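Choline dehydrogenase and related flavoproteins (Aspergillus oryzae, PDB 3Q9T) oxidises formate as a formate oxidase of the glucose-methanol-choline oxidoreductase family, with 8-formyl-FAD bound at its catalytic site. Local coordinates at residues 321-326 against 397-402; 313-318 against 414-419; 297-302 against 514-519; 293-298 against 533-538. All coordinates share one frame; numbering follows the deposited sequence. Where two conformers were deposited one is given.

Interaction 1. Residues 321-326 against 397-402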
loop_
_atom_site.group_PDB
_atom_site.type_symbol
_atom_site.label_atom_id
_atom_site.label_comp_id
_atom_site.label_asym_id
_atom_site.label_seq_id
_atom_site.Cartn_x
_atom_site.Cartn_y
_atom_site.Cartn_z
ATOM N N GLY A 321 -19.199 -8.667 24.482
ATOM C CA GLY A 321 -18.539 -9.193 23.309
ATOM C C GLY A 321 -17.899 -10.499 23.718
ATOM O O GLY A 321 -17.864 -10.809 24.895
ATOM N N MET A 322 -17.380 -11.250 22.759
ATOM C CA MET A 322 -16.911 -12.600 23.019
ATOM C C MET A 322 -15.402 -12.734 23.178
ATOM O O MET A 322 -14.883 -13.846 23.318
ATOM C CB MET A 322 -17.414 -13.509 21.902
ATOM C CG MET A 322 -18.937 -13.594 21.861
ATOM S SD MET A 322 -19.566 -14.352 23.366
ATOM C CE MET A 322 -18.668 -15.916 23.372
ATOM N N ASP A 323 -14.696 -11.606 23.158
ATOM C CA ASP A 323 -13.237 -11.612 23.218
ATOM C C ASP A 323 -12.686 -12.478 24.351
ATOM O O ASP A 323 -11.733 -13.245 24.162
ATOM C CB ASP A 323 -12.699 -10.183 23.360
ATOM C CG ASP A 323 -13.235 -9.248 22.283
ATOM O OD1 ASP A 323 -14.474 -9.156 22.119
ATOM O OD2 ASP A 323 -12.411 -8.607 21.596
ATOM N N ASP A 324 -13.275 -12.348 25.534
ATOM C CA ASP A 324 -12.720 -13.008 26.715
ATOM C C ASP A 324 -12.971 -14.516 26.709
ATOM O O ASP A 324 -12.355 -15.260 27.464
ATOM C CB ASP A 324 -13.264 -12.388 27.999
ATOM C CG ASP A 324 -12.228 -12.366 29.114
ATOM O OD1 ASP A 324 -11.073 -11.951 28.849
ATOM O OD2 ASP A 324 -12.562 -12.778 30.249
ATOM N N VAL A 325 -13.880 -14.953 25.847
ATOM C CA VAL A 325 -14.226 -16.356 25.766
ATOM C C VAL A 325 -13.510 -17.030 24.605
ATOM O O VAL A 325 -12.957 -18.117 24.757
ATOM C CB VAL A 325 -15.735 -16.545 25.591
ATOM C CG1 VAL A 325 -16.068 -18.027 25.560
ATOM C CG2 VAL A 325 -16.507 -15.811 26.702
ATOM N N LEU A 326 -13.500 -16.375 23.449
ATOM C CA LEU A 326 -12.983 -17.007 22.245
ATOM C C LEU A 326 -11.568 -16.581 21.857
ATOM O O LEU A 326 -10.787 -17.391 21.345
ATOM C CB LEU A 326 -13.950 -16.793 21.084
ATOM C CG LEU A 326 -15.302 -17.482 21.289
ATOM C CD1 LEU A 326 -16.316 -17.045 20.224
ATOM C CD2 LEU A 326 -15.112 -18.991 21.286
ATOM N N VAL A 397 -20.368 -7.545 14.390
ATOM C CA VAL A 397 -19.631 -8.722 14.837
ATOM C C VAL A 397 -19.345 -8.543 16.319
ATOM O O VAL A 397 -18.803 -7.522 16.726
ATOM C CB VAL A 397 -18.310 -8.883 14.060
ATOM C CG1 VAL A 397 -17.576 -10.128 14.492
ATOM C CG2 VAL A 397 -18.586 -8.921 12.574
ATOM N N CYS A 398 -19.729 -9.523 17.130
ATOM C CA CYS A 398 -19.664 -9.359 18.583
ATOM C C CYS A 398 -18.343 -9.787 19.189
ATOM O O CYS A 398 -18.320 -10.488 20.199
ATOM C CB CYS A 398 -20.832 -10.077 19.289
ATOM S SG CYS A 398 -20.982 -11.820 18.911
ATOM N N MET A 399 -17.245 -9.362 18.569
ATOM C CA MET A 399 -15.922 -9.446 19.190
ATOM C C MET A 399 -14.921 -8.739 18.288
ATOM O O MET A 399 -15.261 -8.361 17.165
ATOM C CB MET A 399 -15.506 -10.901 19.472
ATOM C CG MET A 399 -14.816 -11.631 18.339
ATOM S SD MET A 399 -14.181 -13.279 18.791
ATOM C CE MET A 399 -13.777 -13.042 20.483
ATOM N N PHE A 400 -13.701 -8.527 18.767
ATOM C CA PHE A 400 -12.682 -7.972 17.889
ATOM C C PHE A 400 -12.448 -8.946 16.742
ATOM O O PHE A 400 -12.234 -10.129 16.980
ATOM C CB PHE A 400 -11.363 -7.744 18.621
ATOM C CG PHE A 400 -10.318 -7.080 17.768
ATOM C CD1 PHE A 400 -10.258 -5.703 17.674
ATOM C CD2 PHE A 400 -9.415 -7.833 17.045
ATOM C CE1 PHE A 400 -9.300 -5.075 16.898
ATOM C CE2 PHE A 400 -8.438 -7.210 16.257
ATOM C CZ PHE A 400 -8.388 -5.827 16.185
ATOM N N GLY A 401 -12.486 -8.451 15.505
ATOM C CA GLY A 401 -12.286 -9.303 14.345
ATOM C C GLY A 401 -11.049 -8.957 13.526
ATOM O O GLY A 401 -11.028 -7.940 12.820
ATOM N N THR A 402 -10.033 -9.818 13.600
ATOM C CA THR A 402 -8.774 -9.594 12.896
ATOM C C THR A 402 -9.013 -9.467 11.412
ATOM O O THR A 402 -8.295 -8.737 10.752
ATOM C CB THR A 402 -7.769 -10.739 13.104
ATOM O OG1 THR A 402 -8.440 -11.988 12.906
ATOM C CG2 THR A 402 -7.188 -10.691 14.520
#

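Interaction 2. Residues 313-318 against 414-419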
loop_
_atom_site.group_PDB
_atom_site.type_symbol
_atom_site.label_atom_id
_atom_site.label_comp_id
_atom_site.label_asym_id
_atom_site.label_seq_id
_atom_site.Cartn_x
_atom_site.Cartn_y
_atom_site.Cartn_z
ATOM N N VAL A 313 -13.788 -0.647 15.286
ATOM C CA VAL A 313 -13.953 -1.364 16.552
ATOM C C VAL A 313 -14.294 -0.437 17.729
ATOM O O VAL A 313 -13.680 0.615 17.910
ATOM C CB VAL A 313 -12.683 -2.140 16.915
ATOM C CG1 VAL A 313 -12.755 -2.652 18.367
ATOM C CG2 VAL A 313 -12.451 -3.289 15.921
ATOM N N LEU A 314 -15.285 -0.834 18.522
ATOM C CA LEU A 314 -15.536 -0.194 19.800
ATOM C C LEU A 314 -15.207 -1.143 20.946
ATOM O O LEU A 314 -15.568 -2.313 20.918
ATOM C CB LEU A 314 -17.001 0.226 19.924
ATOM C CG LEU A 314 -17.533 1.157 18.847
ATOM C CD1 LEU A 314 -18.992 1.524 19.160
ATOM C CD2 LEU A 314 -16.639 2.388 18.776
ATOM N N ARG A 315 -14.543 -0.627 21.970
ATOM C CA ARG A 315 -14.439 -1.360 23.213
ATOM C C ARG A 315 -15.777 -1.206 23.921
ATOM O O ARG A 315 -16.357 -0.125 23.975
ATOM C CB ARG A 315 -13.291 -0.854 24.078
ATOM C CG ARG A 315 -13.210 -1.545 25.427
ATOM C CD ARG A 315 -11.958 -1.136 26.169
ATOM N NE ARG A 315 -11.817 -1.848 27.432
ATOM C CZ ARG A 315 -10.716 -2.491 27.803
ATOM N NH1 ARG A 315 -9.668 -2.521 26.993
ATOM N NH2 ARG A 315 -10.662 -3.115 28.977
ATOM N N VAL A 316 -16.272 -2.306 24.452
ATOM C CA VAL A 316 -17.636 -2.352 24.910
ATOM C C VAL A 316 -17.552 -2.920 26.319
ATOM O O VAL A 316 -16.518 -3.466 26.679
ATOM C CB VAL A 316 -18.448 -3.214 23.929
ATOM C CG1 VAL A 316 -18.668 -4.602 24.472
ATOM C CG2 VAL A 316 -19.728 -2.517 23.552
ATOM N N LYS A 317 -18.590 -2.746 27.134
ATOM C CA LYS A 317 -18.535 -3.211 28.521
ATOM C C LYS A 317 -18.313 -4.717 28.649
ATOM O O LYS A 317 -18.789 -5.502 27.817
ATOM C CB LYS A 317 -19.800 -2.825 29.269
ATOM C CG LYS A 317 -19.904 -1.347 29.544
ATOM C CD LYS A 317 -20.999 -1.067 30.578
ATOM C CE LYS A 317 -21.159 0.431 30.802
ATOM N NZ LYS A 317 -19.864 1.151 30.585
ATOM N N ASP A 318 -17.603 -5.121 29.697
ATOM C CA ASP A 318 -17.352 -6.540 29.921
ATOM C C ASP A 318 -18.647 -7.340 29.771
ATOM O O ASP A 318 -19.682 -6.954 30.320
ATOM C CB ASP A 318 -16.757 -6.789 31.310
ATOM C CG ASP A 318 -15.276 -6.432 31.396
ATOM O OD1 ASP A 318 -14.663 -6.082 30.355
ATOM O OD2 ASP A 318 -14.723 -6.526 32.517
ATOM N N GLY A 414 -10.216 -6.379 27.347
ATOM C CA GLY A 414 -11.510 -5.799 27.023
ATOM C C GLY A 414 -12.318 -6.589 26.006
ATOM O O GLY A 414 -11.780 -7.340 25.201
ATOM N N ASP A 415 -13.628 -6.424 26.051
ATOM C CA ASP A 415 -14.475 -7.015 25.034
ATOM C C ASP A 415 -14.715 -5.950 23.951
ATOM O O ASP A 415 -14.651 -4.753 24.220
ATOM C CB ASP A 415 -15.787 -7.520 25.643
ATOM C CG ASP A 415 -15.589 -8.751 26.529
ATOM O OD1 ASP A 415 -14.744 -9.610 26.203
ATOM O OD2 ASP A 415 -16.286 -8.869 27.558
ATOM N N HIS A 416 -14.947 -6.378 22.724
ATOM C CA HIS A 416 -15.125 -5.415 21.649
ATOM C C HIS A 416 -16.305 -5.737 20.754
ATOM O O HIS A 416 -16.818 -6.852 20.756
ATOM C CB HIS A 416 -13.845 -5.335 20.827
ATOM C CG HIS A 416 -12.650 -4.944 21.639
ATOM N ND1 HIS A 416 -11.992 -5.833 22.465
ATOM C CD2 HIS A 416 -12.027 -3.751 21.793
ATOM C CE1 HIS A 416 -10.999 -5.208 23.074
ATOM N NE2 HIS A 416 -10.997 -3.945 22.683
ATOM N N LEU A 417 -16.744 -4.735 20.008
ATOM C CA LEU A 417 -17.659 -4.935 18.902
ATOM C C LEU A 417 -16.909 -4.518 17.634
ATOM O O LEU A 417 -16.226 -3.500 17.623
ATOM C CB LEU A 417 -18.909 -4.081 19.100
ATOM C CG LEU A 417 -19.791 -3.795 17.877
ATOM C CD1 LEU A 417 -20.557 -5.031 17.429
ATOM C CD2 LEU A 417 -20.754 -2.665 18.185
ATOM N N THR A 418 -17.012 -5.307 16.573
ATOM C CA THR A 418 -16.457 -4.903 15.285
ATOM C C THR A 418 -17.599 -4.628 14.304
ATOM O O THR A 418 -18.305 -5.549 13.896
ATOM C CB THR A 418 -15.518 -5.977 14.690
ATOM O OG1 THR A 418 -14.470 -6.286 15.619
ATOM C CG2 THR A 418 -14.904 -5.489 13.370
ATOM N N VAL A 419 -17.789 -3.361 13.945
ATOM C CA VAL A 419 -18.850 -2.982 13.017
ATOM C C VAL A 419 -18.285 -2.919 11.609
ATOM O O VAL A 419 -17.370 -2.141 11.330
ATOM C CB VAL A 419 -19.445 -1.584 13.343
ATOM C CG1 VAL A 419 -20.478 -1.190 12.301
ATOM C CG2 VAL A 419 -20.052 -1.561 14.724
HETATM O O HOH W 1 -14.612 -4.585 27.991
#

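Interaction 3. Residues 297-302 against 514-519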
loop_
_atom_site.group_PDB
_atom_site.type_symbol
_atom_site.label_atom_id
_atom_site.label_comp_id
_atom_site.label_asym_id
_atom_site.label_seq_id
_atom_site.Cartn_x
_atom_site.Cartn_y
_atom_site.Cartn_z
ATOM N N SER A 297 -11.930 -11.185 -26.723
ATOM C CA SER A 297 -13.029 -10.975 -25.789
ATOM C C SER A 297 -12.647 -9.848 -24.827
ATOM O O SER A 297 -12.047 -10.080 -23.773
ATOM C CB SER A 297 -13.322 -12.279 -25.038
ATOM O OG SER A 297 -14.544 -12.204 -24.329
ATOM N N ARG A 298 -13.011 -8.626 -25.197
ATOM C CA ARG A 298 -12.582 -7.403 -24.502
ATOM C C ARG A 298 -12.913 -7.362 -23.015
ATOM O O ARG A 298 -12.235 -6.695 -22.238
ATOM C CB ARG A 298 -13.207 -6.162 -25.151
ATOM C CG ARG A 298 -12.952 -5.995 -26.641
ATOM C CD ARG A 298 -13.118 -4.523 -27.058
ATOM N NE ARG A 298 -14.418 -4.166 -27.638
ATOM C CZ ARG A 298 -15.600 -4.669 -27.286
ATOM N NH1 ARG A 298 -15.707 -5.580 -26.336
ATOM N NH2 ARG A 298 -16.695 -4.246 -27.889
ATOM N N HIS A 299 -13.981 -8.048 -22.624
ATOM C CA HIS A 299 -14.496 -7.906 -21.271
ATOM C C HIS A 299 -13.849 -8.849 -20.257
ATOM O O HIS A 299 -14.131 -8.769 -19.061
ATOM C CB HIS A 299 -16.033 -8.062 -21.268
ATOM C CG HIS A 299 -16.757 -6.865 -21.802
ATOM N ND1 HIS A 299 -17.046 -5.760 -21.026
ATOM C CD2 HIS A 299 -17.223 -6.585 -23.042
ATOM C CE1 HIS A 299 -17.666 -4.857 -21.763
ATOM N NE2 HIS A 299 -17.792 -5.334 -22.988
ATOM N N VAL A 300 -12.998 -9.756 -20.732
ATOM C CA VAL A 300 -12.406 -10.745 -19.843
ATOM C C VAL A 300 -11.477 -10.080 -18.824
ATOM O O VAL A 300 -10.521 -9.398 -19.194
ATOM C CB VAL A 300 -11.636 -11.829 -20.622
ATOM C CG1 VAL A 300 -10.874 -12.742 -19.647
ATOM C CG2 VAL A 300 -12.590 -12.642 -21.504
ATOM N N GLY A 301 -11.752 -10.280 -17.539
ATOM C CA GLY A 301 -10.981 -9.617 -16.494
ATOM C C GLY A 301 -11.451 -8.188 -16.210
ATOM O O GLY A 301 -11.091 -7.617 -15.189
ATOM N N GLN A 302 -12.226 -7.599 -17.127
ATOM C CA GLN A 302 -12.794 -6.265 -16.906
ATOM C C GLN A 302 -14.053 -6.317 -16.043
ATOM O O GLN A 302 -14.569 -7.399 -15.761
ATOM C CB GLN A 302 -13.090 -5.587 -18.246
ATOM C CG GLN A 302 -11.852 -5.443 -19.107
ATOM C CD GLN A 302 -10.752 -4.635 -18.422
ATOM O OE1 GLN A 302 -10.964 -3.488 -18.023
ATOM N NE2 GLN A 302 -9.577 -5.239 -18.274
ATOM N N THR A 514 -15.870 -10.382 -13.571
ATOM C CA THR A 514 -14.756 -10.454 -14.513
ATOM C C THR A 514 -14.971 -11.348 -15.733
ATOM O O THR A 514 -14.082 -11.474 -16.563
ATOM C CB THR A 514 -13.494 -10.924 -13.800
ATOM O OG1 THR A 514 -13.799 -12.131 -13.085
ATOM C CG2 THR A 514 -13.022 -9.840 -12.829
ATOM N N ALA A 515 -16.126 -11.990 -15.836
ATOM C CA ALA A 515 -16.464 -12.708 -17.061
ATOM C C ALA A 515 -17.980 -12.729 -17.167
ATOM O O ALA A 515 -18.599 -13.779 -17.217
ATOM C CB ALA A 515 -15.880 -14.118 -17.050
ATOM N N ARG A 516 -18.559 -11.538 -17.232
ATOM C CA ARG A 516 -19.946 -11.352 -16.894
ATOM C C ARG A 516 -20.941 -11.868 -17.920
ATOM O O ARG A 516 -20.685 -11.869 -19.135
ATOM C CB ARG A 516 -20.223 -9.879 -16.615
ATOM C CG ARG A 516 -20.256 -8.997 -17.851
ATOM C CD ARG A 516 -20.333 -7.532 -17.425
ATOM N NE ARG A 516 -20.290 -6.638 -18.563
ATOM C CZ ARG A 516 -20.378 -5.319 -18.476
ATOM N NH1 ARG A 516 -20.504 -4.734 -17.288
ATOM N NH2 ARG A 516 -20.331 -4.589 -19.580
ATOM N N LEU A 517 -22.080 -12.312 -17.402
ATOM C CA LEU A 517 -23.159 -12.707 -18.278
ATOM C C LEU A 517 -23.550 -11.508 -19.145
ATOM O O LEU A 517 -23.486 -10.345 -18.718
ATOM C CB LEU A 517 -24.332 -13.290 -17.489
ATOM C CG LEU A 517 -25.481 -12.388 -17.064
ATOM C CD1 LEU A 517 -26.204 -11.959 -18.295
ATOM C CD2 LEU A 517 -26.414 -13.149 -16.157
ATOM N N SER A 518 -23.921 -11.812 -20.384
ATOM C CA SER A 518 -24.192 -10.764 -21.365
ATOM C C SER A 518 -24.935 -11.295 -22.589
ATOM O O SER A 518 -25.037 -12.500 -22.796
ATOM C CB SER A 518 -22.872 -10.128 -21.808
ATOM O OG SER A 518 -22.068 -11.090 -22.473
ATOM N N LYS A 519 -25.413 -10.388 -23.431
ATOM C CA LYS A 519 -26.131 -10.799 -24.632
ATOM C C LYS A 519 -25.213 -11.032 -25.833
ATOM O O LYS A 519 -25.594 -11.723 -26.765
ATOM C CB LYS A 519 -27.240 -9.799 -24.969
ATOM C CG LYS A 519 -28.410 -9.878 -23.984
ATOM C CD LYS A 519 -29.349 -8.698 -24.121
ATOM C CE LYS A 519 -30.652 -8.953 -23.362
ATOM N NZ LYS A 519 -31.443 -7.695 -23.220
HETATM O O HOH W 2 -16.744 -8.911 -17.406
#

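Interaction 4. Residues 293-298 against 533-538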
loop_
_atom_site.group_PDB
_atom_site.type_symbol
_atom_site.label_atom_id
_atom_site.label_comp_id
_atom_site.label_asym_id
_atom_site.label_seq_id
_atom_site.Cartn_x
_atom_site.Cartn_y
_atom_site.Cartn_z
ATOM N N THR A 293 -4.202 -14.946 -29.688
ATOM C CA THR A 293 -5.599 -14.630 -29.464
ATOM C C THR A 293 -6.441 -15.597 -30.253
ATOM O O THR A 293 -6.346 -15.648 -31.466
ATOM C CB THR A 293 -5.931 -13.223 -29.922
ATOM O OG1 THR A 293 -5.094 -12.301 -29.228
ATOM C CG2 THR A 293 -7.398 -12.897 -29.633
ATOM N N ILE A 294 -7.250 -16.384 -29.558
ATOM C CA ILE A 294 -8.200 -17.248 -30.232
ATOM C C ILE A 294 -9.520 -16.507 -30.368
ATOM O O ILE A 294 -10.123 -16.496 -31.434
ATOM C CB ILE A 294 -8.396 -18.557 -29.483
ATOM C CG1 ILE A 294 -7.092 -19.367 -29.523
ATOM C CG2 ILE A 294 -9.552 -19.333 -30.093
ATOM C CD1 ILE A 294 -7.115 -20.597 -28.665
ATOM N N VAL A 295 -9.943 -15.850 -29.293
ATOM C CA VAL A 295 -11.126 -15.003 -29.332
ATOM C C VAL A 295 -10.814 -13.657 -28.704
ATOM O O VAL A 295 -10.421 -13.592 -27.554
ATOM C CB VAL A 295 -12.307 -15.650 -28.554
ATOM C CG1 VAL A 295 -13.493 -14.687 -28.458
ATOM C CG2 VAL A 295 -12.719 -16.968 -29.199
ATOM N N ASP A 296 -10.986 -12.578 -29.454
ATOM C CA ASP A 296 -10.803 -11.257 -28.882
ATOM C C ASP A 296 -12.033 -10.918 -28.026
ATOM O O ASP A 296 -13.052 -10.453 -28.541
ATOM C CB ASP A 296 -10.558 -10.208 -29.977
ATOM C CG ASP A 296 -10.281 -8.817 -29.409
ATOM O OD1 ASP A 296 -10.496 -7.817 -30.124
ATOM O OD2 ASP A 296 -9.851 -8.716 -28.242
ATOM N N SER A 297 -11.930 -11.185 -26.723
ATOM C CA SER A 297 -13.029 -10.975 -25.789
ATOM C C SER A 297 -12.647 -9.848 -24.827
ATOM O O SER A 297 -12.047 -10.080 -23.773
ATOM C CB SER A 297 -13.322 -12.279 -25.038
ATOM O OG SER A 297 -14.544 -12.204 -24.329
ATOM N N ARG A 298 -13.011 -8.626 -25.197
ATOM C CA ARG A 298 -12.582 -7.403 -24.502
ATOM C C ARG A 298 -12.913 -7.362 -23.015
ATOM O O ARG A 298 -12.235 -6.695 -22.238
ATOM C CB ARG A 298 -13.207 -6.162 -25.151
ATOM C CG ARG A 298 -12.952 -5.995 -26.641
ATOM C CD ARG A 298 -13.118 -4.523 -27.058
ATOM N NE ARG A 298 -14.418 -4.166 -27.638
ATOM C CZ ARG A 298 -15.600 -4.669 -27.286
ATOM N NH1 ARG A 298 -15.707 -5.580 -26.336
ATOM N NH2 ARG A 298 -16.695 -4.246 -27.889
ATOM N N HIS A 533 -18.797 -16.611 -25.023
ATOM C CA HIS A 533 -18.966 -16.083 -26.380
ATOM C C HIS A 533 -17.765 -16.506 -27.228
ATOM O O HIS A 533 -16.608 -16.266 -26.860
ATOM C CB HIS A 533 -19.060 -14.550 -26.393
ATOM C CG HIS A 533 -20.256 -13.992 -25.682
ATOM N ND1 HIS A 533 -21.553 -14.211 -26.104
ATOM C CD2 HIS A 533 -20.348 -13.185 -24.598
ATOM C CE1 HIS A 533 -22.390 -13.588 -25.292
ATOM N NE2 HIS A 533 -21.685 -12.957 -24.371
ATOM N N GLY A 534 -18.033 -17.143 -28.360
ATOM C CA GLY A 534 -16.979 -17.514 -29.278
ATOM C C GLY A 534 -16.491 -18.942 -29.146
ATOM O O GLY A 534 -15.756 -19.424 -30.001
ATOM N N ILE A 535 -16.893 -19.625 -28.081
ATOM C CA ILE A 535 -16.377 -20.968 -27.818
ATOM C C ILE A 535 -17.502 -21.961 -27.535
ATOM O O ILE A 535 -18.434 -21.652 -26.815
ATOM C CB ILE A 535 -15.390 -20.960 -26.641
ATOM C CG1 ILE A 535 -14.218 -20.013 -26.920
ATOM C CG2 ILE A 535 -14.832 -22.360 -26.388
ATOM C CD1 ILE A 535 -13.195 -20.560 -27.901
ATOM N N LYS A 536 -17.421 -23.153 -28.112
ATOM C CA LYS A 536 -18.403 -24.190 -27.811
ATOM C C LYS A 536 -17.896 -25.108 -26.705
ATOM O O LYS A 536 -16.689 -25.269 -26.526
ATOM C CB LYS A 536 -18.703 -25.021 -29.056
ATOM C CG LYS A 536 -19.107 -24.230 -30.290
ATOM C CD LYS A 536 -19.155 -25.185 -31.488
ATOM C CE LYS A 536 -19.231 -24.459 -32.822
ATOM N NZ LYS A 536 -19.070 -25.419 -33.961
ATOM N N LYS A 537 -18.827 -25.711 -25.976
ATOM C CA LYS A 537 -18.519 -26.678 -24.919
ATOM C C LYS A 537 -17.774 -26.079 -23.714
ATOM O O LYS A 537 -17.091 -26.799 -22.984
ATOM C CB LYS A 537 -17.733 -27.868 -25.487
ATOM C CG LYS A 537 -18.479 -28.685 -26.543
ATOM C CD LYS A 537 -17.725 -29.990 -26.832
ATOM C CE LYS A 537 -18.561 -31.012 -27.590
ATOM N NZ LYS A 537 -18.672 -30.698 -29.042
ATOM N N LEU A 538 -17.898 -24.768 -23.518
ATOM C CA LEU A 538 -17.225 -24.083 -22.418
ATOM C C LEU A 538 -18.176 -23.123 -21.725
ATOM O O LEU A 538 -18.704 -22.208 -22.349
ATOM C CB LEU A 538 -16.011 -23.275 -22.917
ATOM C CG LEU A 538 -15.239 -22.519 -21.820
ATOM C CD1 LEU A 538 -14.842 -23.474 -20.693
ATOM C CD2 LEU A 538 -14.011 -21.781 -22.361
HETATM O O HOH W 3 -16.146 -14.445 -24.541
#

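Interaction 1. Residues 321-326 against 397-402
M322, just before helix 323-327, and D323, its first residue, meet C398, M399 and F400 in the loop that leaves strand 392-397, where an inverse gamma turn is centred on C398. Two backbone amides close the contact. The carbonyl O of C398 takes the amide of M322 at 2.8 Å, with an N-H...O angle of 144°. The second amide runs the other way. F400 N gives its hydrogen to D323 OD2 at 3.1 Å, reaching the carboxylate on the syn side but 35° out of its plane; its approach to OD1 of the same group is long and counts only as a weak bond. D323 CG stands beside its own backbone N (chi1 -53°), which carries the carboxylate across to the loop. There the side chains of D323 and M399 run alongside each other, pointing opposite ways, and D323 OD1 passes 3.3 Å from M399 CB.

Apolar contacts fill in around these bonds. M322 CG rests 4.0 Å from C398 SG, and the end of M399 lies against the helix start, although the exact placement of its terminal methyl is doubtful.

A second shell fixes the carboxylate and the loop. L327 packs on both M399 and F400. D323 OD1 also accepts the amide of H416 on strand 415-423, so one side chain joins helix start, loop and strand. From the same strand, T418 OG1 bonds both M399 O and G401 N.

Interaction 2. Residues 313-318 against 414-419
V313, L314 and R315 pair with T418, L417 and H416 as neighbouring antiparallel strands in the large mixed sheet of this GMC-family enzyme, their short axes 4.4 Å apart with directions 150° from each other. L314 and L417 form the hydrogen-bonded pair: L314 N reaches L417 O at 3.0 Å and L417 N returns to L314 O at 2.8 Å.

On the face bearing V313, R315, H416 and T418, the imidazole leans over the partner strand. H416 CG lies beside its backbone N (chi1 -58°), which brings CD2 to 3.7 Å from V313 CG1. The other branch, V313 CG2, lies 3.6 Å from T418 OG1. R315 runs extended from CG to NE, with CG anti to the backbone N (chi1 176°), and lays one guanidinium face over G414, whose CA is 3.4 Å from NH2; T413 OG1 bonds R315 NH1. Near the strand ends a water gives hydrogens to V316 O and D318 OD1 and accepts one from D415 N, while G319 N bonds D415 OD2.

L314 and L417 turn to the other face and pack on L471 of helix 454-473. Strands 481-485 and 392-397 flank the pair, beside 308-316 and 415-423 respectively.

Interaction 3. Residues 297-302 against 514-519
H299 and R516 are brought together by two different side-chain turns. H299 CG stands beside the backbone N (chi1 -75°), and R516 starts with CG between its backbone N and carbonyl carbon (chi1 74°) before running extended to NE. The two groups meet obliquely, with ring and guanidinium planes 28° apart and H299 CE1 3.5 Å from R516 NH2. Each polar end is held by the same neighbouring loop: H299 NE2 bonds D522 O, and R516 NH2 bonds Q523 O.

The backbone supplies the direct hydrogen bond. G301 N meets T514 O at 2.8 Å, in the carbonyl plane and on a lone pair. G301 is an inner residue of the type II turn H299 to Q302, which presents this amide to T514. Close by, T514 CA points its hydrogen almost straight at Q302 O, 3.3 Å away. A water joins the two segments again, probably donating to H299 O and accepting from R516 N at 3.2 Å.

T514 OG1 bonds V268 O, and the threonine side chain also touches P272 of helix 267-277; that side chain lies about 9 Å from the bound flavin cofactor. The chemistry implies a junction aligned mainly by backbone polar groups, in which H299 and R516 gain their orientation from separate carbonyl partners, D522 O and Q523 O.

Interaction 4. Residues 293-298 against 533-538
V295 and I535 pack side chain to side chain where the short strand 295-296, paired in parallel with strand 280-281, faces the loop that leads into strand 538-540, an outermost strand of the five-stranded parallel sheet, which is consistent with a Rossmann-type fold.

The apolar part rests on branched ends. V295 CG2 lies 3.8 Å from I535 CD1, the two side chains meeting at a slant, and I294 CG2 touches that same methyl more loosely at 4.4 Å. I535 CG1 stands beside its own backbone N (chi1 -58°), and a further bend at chi2 (-76°) brings CD1 to the valine. I234 of strand 227-235 packs on both I294 and I535, and I280 also touches I535, extending the patch to the mixed sheet that holds 227-235 and to strand 280-281.

Contacts between valine methyls and backbone oxygens form a second group: V295 CG1 is 3.8 Å from H533 O, and CG2 is 4.0 Å from G534 O.

Polar linkage runs through water. I521 touches both V295 and S297, at the end of the patch where this bridge lies. The water accepts from S297 OG at 2.8 Å and donates to H533 O at 3.0 Å.

Overall arrangement
Following the chain from the N terminus, residues 293-298 come first and close the longest loop by meeting 533-538 in interaction 4. Residues 297-302, which share S297 and R298 with them, meet 514-519 in interaction 3, a shorter loop enclosed by the first. Within both lies interaction 2, from 313-318 to 414-419, and within that interaction 1, from 321-326 to 397-402; none cross. Interactions 1 and 2 touch and tie helix 323-327 to the large mixed sheet. Interactions 3 and 4, centred 11 Å apart, are joined by S518 OG and H533 NE2 and fasten the 293-302 region to the C-terminal loops across the chain's centre from the other two.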